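Local structure of lectin (Pleurotus ostreatus, 6T1D) at residues I239-R244 with A289-T294; Y245-N250 with D264-P269; A279-N284 with Q321-P326. The protein binds galactose-containing sugars such as melibiose through bound calcium ions, as a mushroom lectin of beta-sheet architecture. All blocks are in the same frame, centred on the assembly; numbering follows the deposited sequence.

Overall arrangement
All three contacts lie in the C-terminal half of the chain, on the same side of its centre, with their own centres 12 to 13 Å apart. Contact 1 is an antiparallel strand pair in the sheet of strands 264-268, 232-242 and 290-299. Contact 2 spans the gap between that sheet and the facing one, which holds strands 276-284 and 244-249, and contact 3 lays the loop 321-326 against strand 276-284. Along the chain contact 2 is nested inside the loop closed by contact 1, whose segments alternate with those of contact 3. Strand ends from contacts 1 and 3 converge on one calcium ion, so the sandwich carries its sugar-binding site at the strand tips.

Contact 1: residues I239-R244 with A289-T294; sequences IAADDR and AGVIAT. With CA (calcium ion), chain T; GLA (alpha-D-galactopyranose), chain H.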
loop_
_atom_site.group_PDB
_atom_site.type_symbol
_atom_site.label_atom_id
_atom_site.label_comp_id
_atom_site.label_asym_id
_atom_site.label_seq_id
_atom_site.Cartn_x
_atom_site.Cartn_y
_atom_site.Cartn_z
ATOM N N ILE A 239 -6.808 22.823 7.025
ATOM C CA ILE A 239 -6.413 22.480 8.383
ATOM C C ILE A 239 -6.475 23.710 9.281
ATOM O O ILE A 239 -6.340 24.849 8.828
ATOM C CB ILE A 239 -5.012 21.827 8.381
ATOM C CG1 ILE A 239 -4.619 21.385 9.790
ATOM C CG2 ILE A 239 -3.974 22.744 7.710
ATOM C CD1 ILE A 239 -3.350 20.559 9.852
ATOM N N ALA A 240 -6.741 23.468 10.557
ATOM C CA ALA A 240 -6.670 24.483 11.593
ATOM C C ALA A 240 -6.422 23.759 12.904
ATOM O O ALA A 240 -6.732 22.570 13.037
ATOM C CB ALA A 240 -7.951 25.316 11.666
ATOM N N ALA A 241 -5.860 24.480 13.873
ATOM C CA ALA A 241 -5.590 23.866 15.164
ATOM C C ALA A 241 -5.574 24.922 16.265
ATOM O O ALA A 241 -5.211 26.079 16.041
ATOM C CB ALA A 241 -4.282 23.072 15.160
ATOM N N ASP A 242 -5.994 24.494 17.453
ATOM C CA ASP A 242 -5.872 25.211 18.718
ATOM C C ASP A 242 -4.818 24.479 19.541
ATOM O O ASP A 242 -5.099 23.411 20.097
ATOM C CB ASP A 242 -7.233 25.220 19.415
ATOM C CG ASP A 242 -7.207 25.812 20.822
ATOM O OD1 ASP A 242 -6.130 26.133 21.375
ATOM O OD2 ASP A 242 -8.316 25.939 21.390
ATOM N N ASP A 243 -3.628 25.072 19.664
ATOM C CA ASP A 243 -3.385 26.459 19.277
ATOM C C ASP A 243 -2.576 26.667 18.011
ATOM O O ASP A 243 -2.686 27.715 17.381
ATOM C CB ASP A 243 -2.700 27.189 20.426
ATOM C CG ASP A 243 -3.669 27.624 21.469
ATOM O OD1 ASP A 243 -4.441 28.553 21.162
ATOM O OD2 ASP A 243 -3.704 27.015 22.567
ATOM N N ARG A 244 -1.751 25.700 17.630
ATOM C CA ARG A 244 -0.974 25.869 16.403
ATOM C C ARG A 244 -0.574 24.486 15.893
ATOM O O ARG A 244 -0.771 23.472 16.568
ATOM C CB ARG A 244 0.235 26.783 16.662
ATOM C CG ARG A 244 1.269 26.190 17.636
ATOM C CD ARG A 244 2.455 27.137 17.879
ATOM N NE ARG A 244 1.987 28.254 18.701
ATOM C CZ ARG A 244 1.846 29.512 18.292
ATOM N NH1 ARG A 244 1.389 30.432 19.142
ATOM N NH2 ARG A 244 2.169 29.855 17.048
ATOM N N ALA A 289 -7.812 22.382 23.454
ATOM C CA ALA A 289 -6.867 22.011 22.421
ATOM C C ALA A 289 -7.585 21.174 21.374
ATOM O O ALA A 289 -8.541 20.461 21.682
ATOM C CB ALA A 289 -5.705 21.223 23.029
ATOM N N GLY A 290 -7.101 21.244 20.137
ATOM C CA GLY A 290 -7.692 20.450 19.074
ATOM C C GLY A 290 -7.108 20.755 17.714
ATOM O O GLY A 290 -6.680 21.881 17.467
ATOM N N VAL A 291 -7.075 19.769 16.825
ATOM C CA VAL A 291 -6.651 19.967 15.445
ATOM C C VAL A 291 -7.694 19.333 14.532
ATOM O O VAL A 291 -8.217 18.257 14.837
ATOM C CB VAL A 291 -5.232 19.392 15.211
ATOM C CG1 VAL A 291 -5.191 17.914 15.500
ATOM C CG2 VAL A 291 -4.767 19.650 13.797
ATOM N N ILE A 292 -8.022 20.010 13.431
ATOM C CA ILE A 292 -9.059 19.546 12.512
ATOM C C ILE A 292 -8.577 19.701 11.077
ATOM O O ILE A 292 -7.983 20.721 10.720
ATOM C CB ILE A 292 -10.376 20.313 12.739
ATOM C CG1 ILE A 292 -11.484 19.784 11.842
ATOM C CG2 ILE A 292 -10.190 21.798 12.517
ATOM C CD1 ILE A 292 -12.851 20.307 12.256
ATOM N N ALA A 293 -8.837 18.695 10.246
ATOM C CA ALA A 293 -8.364 18.753 8.867
ATOM C C ALA A 293 -9.268 17.938 7.958
ATOM O O ALA A 293 -9.829 16.915 8.363
ATOM C CB ALA A 293 -6.925 18.243 8.720
ATOM N N THR A 294 -9.418 18.424 6.728
ATOM C CA THR A 294 -10.019 17.673 5.636
ATOM C C THR A 294 -8.991 17.567 4.523
ATOM O O THR A 294 -8.363 18.568 4.159
ATOM C CB THR A 294 -11.294 18.348 5.126
ATOM O OG1 THR A 294 -12.208 18.503 6.214
ATOM C CG2 THR A 294 -11.950 17.524 4.028
HETATM CA CA CA T . -5.707 25.999 23.541
HETATM C C1 GLA H . -8.267 30.138 25.363
HETATM C C2 GLA H . -6.968 29.343 25.217
HETATM C C3 GLA H . -6.710 28.958 23.818
HETATM C C4 GLA H . -7.863 28.269 23.208
HETATM C C5 GLA H . -9.168 29.065 23.372
HETATM C C6 GLA H . -10.328 28.213 22.879
HETATM O O2 GLA H . -5.870 30.151 25.691
HETATM O O3 GLA H . -5.521 28.049 23.776
HETATM O O4 GLA H . -8.020 26.976 23.825
HETATM O O5 GLA H . -9.416 29.431 24.766
HETATM O O6 GLA H . -11.540 28.921 23.046
#
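Asp242 and Gly290 form the last hydrogen-bonded pair in an antiparallel pairing of neighbouring strands, 232-242 beside 290-299, within a sheet of a beta sandwich, and the calcium and galactose sit just beyond it. Asp242 gives OD1 to the calcium ion at 2.2 Å, and Asp243 adds OD2 at 2.5 Å. The sugar supplies O3 and O4, the former 2.1 Å from the metal, while Asn284, Gly286 and Pro288 complete the site. Two hard carboxylate oxygens suit a calcium ion, and galactose, whose axial O4 stands next to O3, can chelate it with both hydroxyls. The other oxygen of Asp242, OD2, lies 2.7 Å from O4 and is also bonded to Trp347 NE1, so one carboxylate meets metal, sugar and indole together.

What aims the acids is the backbone. Asp242 carries its carboxylate anti to the backbone N (chi1 174°), and a cis peptide joins it to Asp243, which turns both side chains to the same ion. Directly after it, Asp243 and Arg244 both face Thr283 in a classic beta bulge. Four N-H...O bonds join the strands, two at Asp242–Gly290 and two at Ala240–Ile292. Gly290 brings no side chain beside Asp242 on that face, whereas on the opposite face small Ala241 and branched Val291 pack CB to CG2 at 3.7 Å. Ile239 and Ala293 continue that apolar side, which turns to Ile280 of the facing sheet. Ile292 N-H meets Ala240 O at 2.9 Å, almost straight at 173°, and Asp242 N reaches Gly290 O at 2.7 Å. Nearer the ion, Gly290 N bonds to Asp242 O at 3.0 Å, in the carbonyl plane on a lone pair of that oxygen.

Contact 2: residues Y245-N250 with D264-P269; sequences YTLYVN and DAYTIP
Tyr245 meets Asp264 and Tyr266 through one atom, its phenol OH, deep between two sheets of a beta sandwich. The strands 245-249 and 264-268 run nearly parallel, 16° apart, but their axes come no closer than 10.1 Å, so side chains alone bridge the gap and long aromatic ones are well suited to it. Tyr266 OH donates to Tyr245 OH at 2.7 Å, and Tyr245 OH in turn donates to Asp264 OD2, also at 2.7 Å. The carboxylate takes this bond on its anti lone pair and lies nearly coplanar with the Tyr245 ring, at the ring's edge. Each hydrogen bond would tend to strengthen the other, since a hydroxyl that accepts a bond becomes a better donor. The CB of Tyr245 already points toward strand 264-268, and with CG between the backbone N and the carbonyl carbon (chi1 75°) the ring swings so that OH arrives at Asp264 and at the edge of the Tyr266 ring, in its plane.

Further along, the contact turns purely apolar. Leu247 CD2 packs obliquely on the Tyr266 ring, 4.2 Å from CD1. Ile268 and Val249 then meet tip to tip where the CA atoms draw closest. Ile268 CG2, anti to the backbone N, lies 3.9 Å from Val249 CG1, and Ile268 CD1 reaches Val249 CG1 at 4.1 Å, so both branches of the isoleucine pack on one methyl. Ile239 and Val237 of strand 232-242 and Ile280 of strand 276-284 pack against these side chains, and Val254 of strand 252-257 touches both Val249 and Tyr266.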
loop_
_atom_site.group_PDB
_atom_site.type_symbol
_atom_site.label_atom_id
_atom_site.label_comp_id
_atom_site.label_asym_id
_atom_site.label_seq_id
_atom_site.Cartn_x
_atom_site.Cartn_y
_atom_site.Cartn_z
ATOM N N TYR A 245 -0.062 24.442 14.667
ATOM C CA TYR A 245 0.263 23.154 14.073
ATOM C C TYR A 245 1.382 23.316 13.063
ATOM O O TYR A 245 1.594 24.399 12.518
ATOM C CB TYR A 245 -0.949 22.548 13.374
ATOM C CG TYR A 245 -1.252 23.231 12.053
ATOM C CD1 TYR A 245 -1.998 24.395 12.014
ATOM C CD2 TYR A 245 -0.791 22.711 10.847
ATOM C CE1 TYR A 245 -2.285 25.027 10.821
ATOM C CE2 TYR A 245 -1.072 23.340 9.654
ATOM C CZ TYR A 245 -1.820 24.499 9.647
ATOM O OH TYR A 245 -2.107 25.143 8.462
ATOM N N THR A 246 2.053 22.205 12.772
ATOM C CA THR A 246 2.882 22.088 11.579
ATOM C C THR A 246 2.522 20.782 10.890
ATOM O O THR A 246 2.252 19.778 11.558
ATOM C CB THR A 246 4.378 22.126 11.886
ATOM O OG1 THR A 246 4.706 23.406 12.431
ATOM C CG2 THR A 246 5.178 21.942 10.608
ATOM N N LEU A 247 2.456 20.820 9.560
ATOM C CA LEU A 247 1.949 19.719 8.753
ATOM C C LEU A 247 3.072 19.127 7.908
ATOM O O LEU A 247 3.841 19.865 7.280
ATOM C CB LEU A 247 0.799 20.213 7.867
ATOM C CG LEU A 247 0.194 19.271 6.828
ATOM C CD1 LEU A 247 -0.398 18.078 7.511
ATOM C CD2 LEU A 247 -0.871 19.999 6.033
ATOM N N TYR A 248 3.151 17.798 7.875
ATOM C CA TYR A 248 4.161 17.084 7.109
ATOM C C TYR A 248 3.505 16.050 6.212
ATOM O O TYR A 248 2.586 15.344 6.641
ATOM C CB TYR A 248 5.139 16.357 8.013
ATOM C CG TYR A 248 5.789 17.217 9.070
ATOM C CD1 TYR A 248 5.205 17.373 10.315
ATOM C CD2 TYR A 248 6.998 17.845 8.833
ATOM C CE1 TYR A 248 5.796 18.150 11.289
ATOM C CE2 TYR A 248 7.597 18.622 9.801
ATOM C CZ TYR A 248 6.992 18.772 11.023
ATOM O OH TYR A 248 7.595 19.546 11.984
ATOM N N VAL A 249 4.031 15.895 4.999
ATOM C CA VAL A 249 3.588 14.840 4.094
ATOM C C VAL A 249 4.811 14.054 3.631
ATOM O O VAL A 249 5.772 14.629 3.109
ATOM C CB VAL A 249 2.760 15.391 2.913
ATOM C CG1 VAL A 249 3.567 16.324 2.024
ATOM C CG2 VAL A 249 2.162 14.253 2.104
ATOM N N ASN A 250 4.790 12.743 3.883
ATOM C CA ASN A 250 5.924 11.846 3.634
ATOM C C ASN A 250 7.227 12.358 4.251
ATOM O O ASN A 250 8.318 12.086 3.746
ATOM C CB ASN A 250 6.086 11.583 2.143
ATOM C CG ASN A 250 4.905 10.854 1.572
ATOM O OD1 ASN A 250 4.392 9.920 2.195
ATOM N ND2 ASN A 250 4.447 11.278 0.395
ATOM N N ASP A 264 -6.245 27.186 7.176
ATOM C CA ASP A 264 -5.231 27.263 6.135
ATOM C C ASP A 264 -5.414 26.120 5.150
ATOM O O ASP A 264 -5.842 25.029 5.525
ATOM C CB ASP A 264 -3.822 27.204 6.730
ATOM C CG ASP A 264 -3.676 28.064 7.957
ATOM O OD1 ASP A 264 -4.205 29.195 7.949
ATOM O OD2 ASP A 264 -3.028 27.618 8.930
ATOM N N ALA A 265 -5.089 26.379 3.885
ATOM C CA ALA A 265 -5.252 25.408 2.811
ATOM C C ALA A 265 -3.965 25.296 2.003
ATOM O O ALA A 265 -3.384 26.319 1.625
ATOM C CB ALA A 265 -6.423 25.799 1.901
ATOM N N TYR A 266 -3.531 24.054 1.729
ATOM C CA TYR A 266 -2.326 23.759 0.958
ATOM C C TYR A 266 -2.649 22.767 -0.151
ATOM O O TYR A 266 -3.509 21.898 0.011
ATOM C CB TYR A 266 -1.221 23.134 1.834
ATOM C CG TYR A 266 -0.957 23.857 3.140
ATOM C CD1 TYR A 266 -1.769 23.667 4.245
ATOM C CD2 TYR A 266 0.108 24.719 3.264
ATOM C CE1 TYR A 266 -1.522 24.333 5.439
ATOM C CE2 TYR A 266 0.360 25.382 4.443
ATOM C CZ TYR A 266 -0.456 25.193 5.523
ATOM O OH TYR A 266 -0.191 25.868 6.693
ATOM N N THR A 267 -1.916 22.862 -1.262
ATOM C CA THR A 267 -1.923 21.822 -2.283
ATOM C C THR A 267 -0.583 21.106 -2.237
ATOM O O THR A 267 0.470 21.742 -2.131
ATOM C CB THR A 267 -2.169 22.361 -3.712
ATOM O OG1 THR A 267 -1.534 23.630 -3.884
ATOM C CG2 THR A 267 -3.666 22.486 -4.053
ATOM N N ILE A 268 -0.633 19.782 -2.287
ATOM C CA ILE A 268 0.559 18.944 -2.311
ATOM C C ILE A 268 0.617 18.265 -3.675
ATOM O O ILE A 268 -0.144 17.320 -3.931
ATOM C CB ILE A 268 0.550 17.937 -1.153
ATOM C CG1 ILE A 268 0.633 18.676 0.181
ATOM C CG2 ILE A 268 1.645 16.888 -1.300
ATOM C CD1 ILE A 268 -0.085 17.967 1.266
ATOM N N PRO A 269 1.472 18.739 -4.584
ATOM C CA PRO A 269 1.468 18.252 -5.967
ATOM C C PRO A 269 2.428 17.108 -6.249
ATOM O O PRO A 269 2.495 16.655 -7.396
ATOM C CB PRO A 269 1.891 19.506 -6.738
ATOM C CG PRO A 269 2.863 20.171 -5.811
ATOM C CD PRO A 269 2.390 19.881 -4.407
#

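Contact 3: residues A279-N284 with Q321-P326; sequences AINATN and QGFQPP. With CA (calcium ion), chain T.
Phe323 brings CZ of its ring against Asn281, 3.9 Å from CB, and its CE2 side toward Ala279. The ring gets there from a loop because its CG sits between the backbone N and the carbonyl carbon (chi1 71°), which swings it against strand 276-284 of the seven-stranded sheet. The nearest part of Asn281 to the ring is its CB; its amide continues anti to the backbone N (chi1 178°), alongside the ring and not bonded to it. Ala279, with just a methyl, lets the loop backbone come near: its CB is 4.0 Å from Gln324 CA. Gln324 folds back at chi2, which brings its OE1 over one face of its neighbour Phe323, 3.4 Å above the plane and offset toward the rim. Tyr248 of the adjoining strand 244-249 meets the Phe323 ring with planes roughly perpendicular. Gly322 suits the turn before Phe323, since its positive phi is easy for a residue lacking CB.

At the far end of the strand, Asn284 OD1 binds the calcium ion at 2.5 Å, and its ND2 bonds to the carbonyls of Pro215 and Gly287, which should fix the amide's flip. Across the two segments themselves no hydrogen bond forms. The loop therefore rests on the strand by van der Waals packing, while Arg222 takes the carbonyls of Phe323, Pro325 and Pro326, which gives the loop at least part of its polar hold.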
loop_
_atom_site.group_PDB
_atom_site.type_symbol
_atom_site.label_atom_id
_atom_site.label_comp_id
_atom_site.label_asym_id
_atom_site.label_seq_id
_atom_site.Cartn_x
_atom_site.Cartn_y
_atom_site.Cartn_z
ATOM N N ALA A 279 1.429 13.826 8.618
ATOM C CA ALA A 279 1.722 13.911 10.041
ATOM C C ALA A 279 1.549 15.349 10.483
ATOM O O ALA A 279 1.773 16.282 9.707
ATOM C CB ALA A 279 3.121 13.428 10.378
ATOM N N ILE A 280 1.057 15.517 11.703
ATOM C CA ILE A 280 0.798 16.827 12.283
ATOM C C ILE A 280 1.521 16.924 13.618
ATOM O O ILE A 280 1.524 15.975 14.405
ATOM C CB ILE A 280 -0.716 17.071 12.470
ATOM C CG1 ILE A 280 -1.464 16.860 11.151
ATOM C CG2 ILE A 280 -0.985 18.440 13.086
ATOM C CD1 ILE A 280 -2.946 17.056 11.276
ATOM N N ASN A 281 2.155 18.052 13.865
ATOM C CA ASN A 281 2.663 18.358 15.197
ATOM C C ASN A 281 1.888 19.579 15.671
ATOM O O ASN A 281 2.135 20.697 15.205
ATOM C CB ASN A 281 4.169 18.588 15.191
ATOM C CG ASN A 281 4.706 18.957 16.551
ATOM O OD1 ASN A 281 3.984 18.937 17.545
ATOM N ND2 ASN A 281 5.993 19.261 16.612
ATOM N N ALA A 282 0.930 19.351 16.567
ATOM C CA ALA A 282 0.079 20.399 17.107
ATOM C C ALA A 282 0.505 20.708 18.529
ATOM O O ALA A 282 0.933 19.816 19.264
ATOM C CB ALA A 282 -1.385 19.981 17.097
ATOM N N THR A 283 0.409 21.975 18.908
ATOM C CA THR A 283 0.777 22.418 20.247
ATOM C C THR A 283 -0.406 23.108 20.903
ATOM O O THR A 283 -1.123 23.881 20.256
ATOM C CB THR A 283 1.975 23.372 20.226
ATOM O OG1 THR A 283 3.030 22.801 19.444
ATOM C CG2 THR A 283 2.483 23.592 21.635
ATOM N N ASN A 284 -0.599 22.841 22.193
ATOM C CA ASN A 284 -1.618 23.515 22.985
ATOM C C ASN A 284 -0.952 24.566 23.865
ATOM O O ASN A 284 -0.110 24.236 24.706
ATOM C CB ASN A 284 -2.389 22.516 23.848
ATOM C CG ASN A 284 -3.472 23.181 24.680
ATOM O OD1 ASN A 284 -4.090 24.161 24.251
ATOM N ND2 ASN A 284 -3.727 22.637 25.864
ATOM N N GLN A 321 11.479 11.129 18.022
ATOM C CA GLN A 321 12.201 11.666 16.884
ATOM C C GLN A 321 11.927 10.773 15.687
ATOM O O GLN A 321 11.936 9.547 15.803
ATOM C CB GLN A 321 13.692 11.744 17.187
ATOM C CG GLN A 321 14.517 12.374 16.094
ATOM C CD GLN A 321 15.988 12.322 16.414
ATOM O OE1 GLN A 321 16.378 12.456 17.572
ATOM N NE2 GLN A 321 16.818 12.137 15.391
ATOM N N GLY A 322 11.637 11.385 14.547
ATOM C CA GLY A 322 11.181 10.616 13.412
ATOM C C GLY A 322 9.712 10.262 13.472
ATOM O O GLY A 322 9.316 9.206 12.963
ATOM N N PHE A 323 8.887 11.117 14.089
ATOM C CA PHE A 323 7.447 10.880 14.118
ATOM C C PHE A 323 6.805 11.171 12.773
ATOM O O PHE A 323 5.654 10.783 12.549
ATOM C CB PHE A 323 6.766 11.758 15.155
ATOM C CG PHE A 323 6.723 13.199 14.757
ATOM C CD1 PHE A 323 7.810 14.025 14.992
ATOM C CD2 PHE A 323 5.618 13.721 14.103
ATOM C CE1 PHE A 323 7.780 15.352 14.623
ATOM C CE2 PHE A 323 5.588 15.037 13.718
ATOM C CZ PHE A 323 6.668 15.857 13.977
ATOM N N GLN A 324 7.510 11.867 11.887
ATOM C CA GLN A 324 6.947 12.280 10.609
ATOM C C GLN A 324 7.369 11.464 9.377
ATOM O O GLN A 324 6.751 11.661 8.324
ATOM C CB GLN A 324 7.287 13.759 10.387
ATOM C CG GLN A 324 8.710 14.043 9.927
ATOM C CD GLN A 324 9.776 13.744 10.975
ATOM O OE1 GLN A 324 9.485 13.261 12.079
ATOM N NE2 GLN A 324 11.032 14.003 10.615
ATOM N N PRO A 325 8.393 10.588 9.417
ATOM C CA PRO A 325 8.674 9.722 8.256
ATOM C C PRO A 325 7.509 8.812 7.919
ATOM O O PRO A 325 6.683 8.495 8.790
ATOM C CB PRO A 325 9.900 8.912 8.709
ATOM C CG PRO A 325 10.650 9.815 9.492
ATOM C CD PRO A 325 9.590 10.604 10.284
ATOM N N PRO A 326 7.412 8.366 6.640
ATOM C CA PRO A 326 6.263 7.557 6.206
ATOM C C PRO A 326 6.155 6.218 6.912
ATOM O O PRO A 326 5.119 5.895 7.502
ATOM C CB PRO A 326 6.518 7.359 4.709
ATOM C CG PRO A 326 7.498 8.450 4.324
ATOM C CD PRO A 326 8.341 8.652 5.533
HETATM CA CA CA T . -5.707 25.999 23.541
#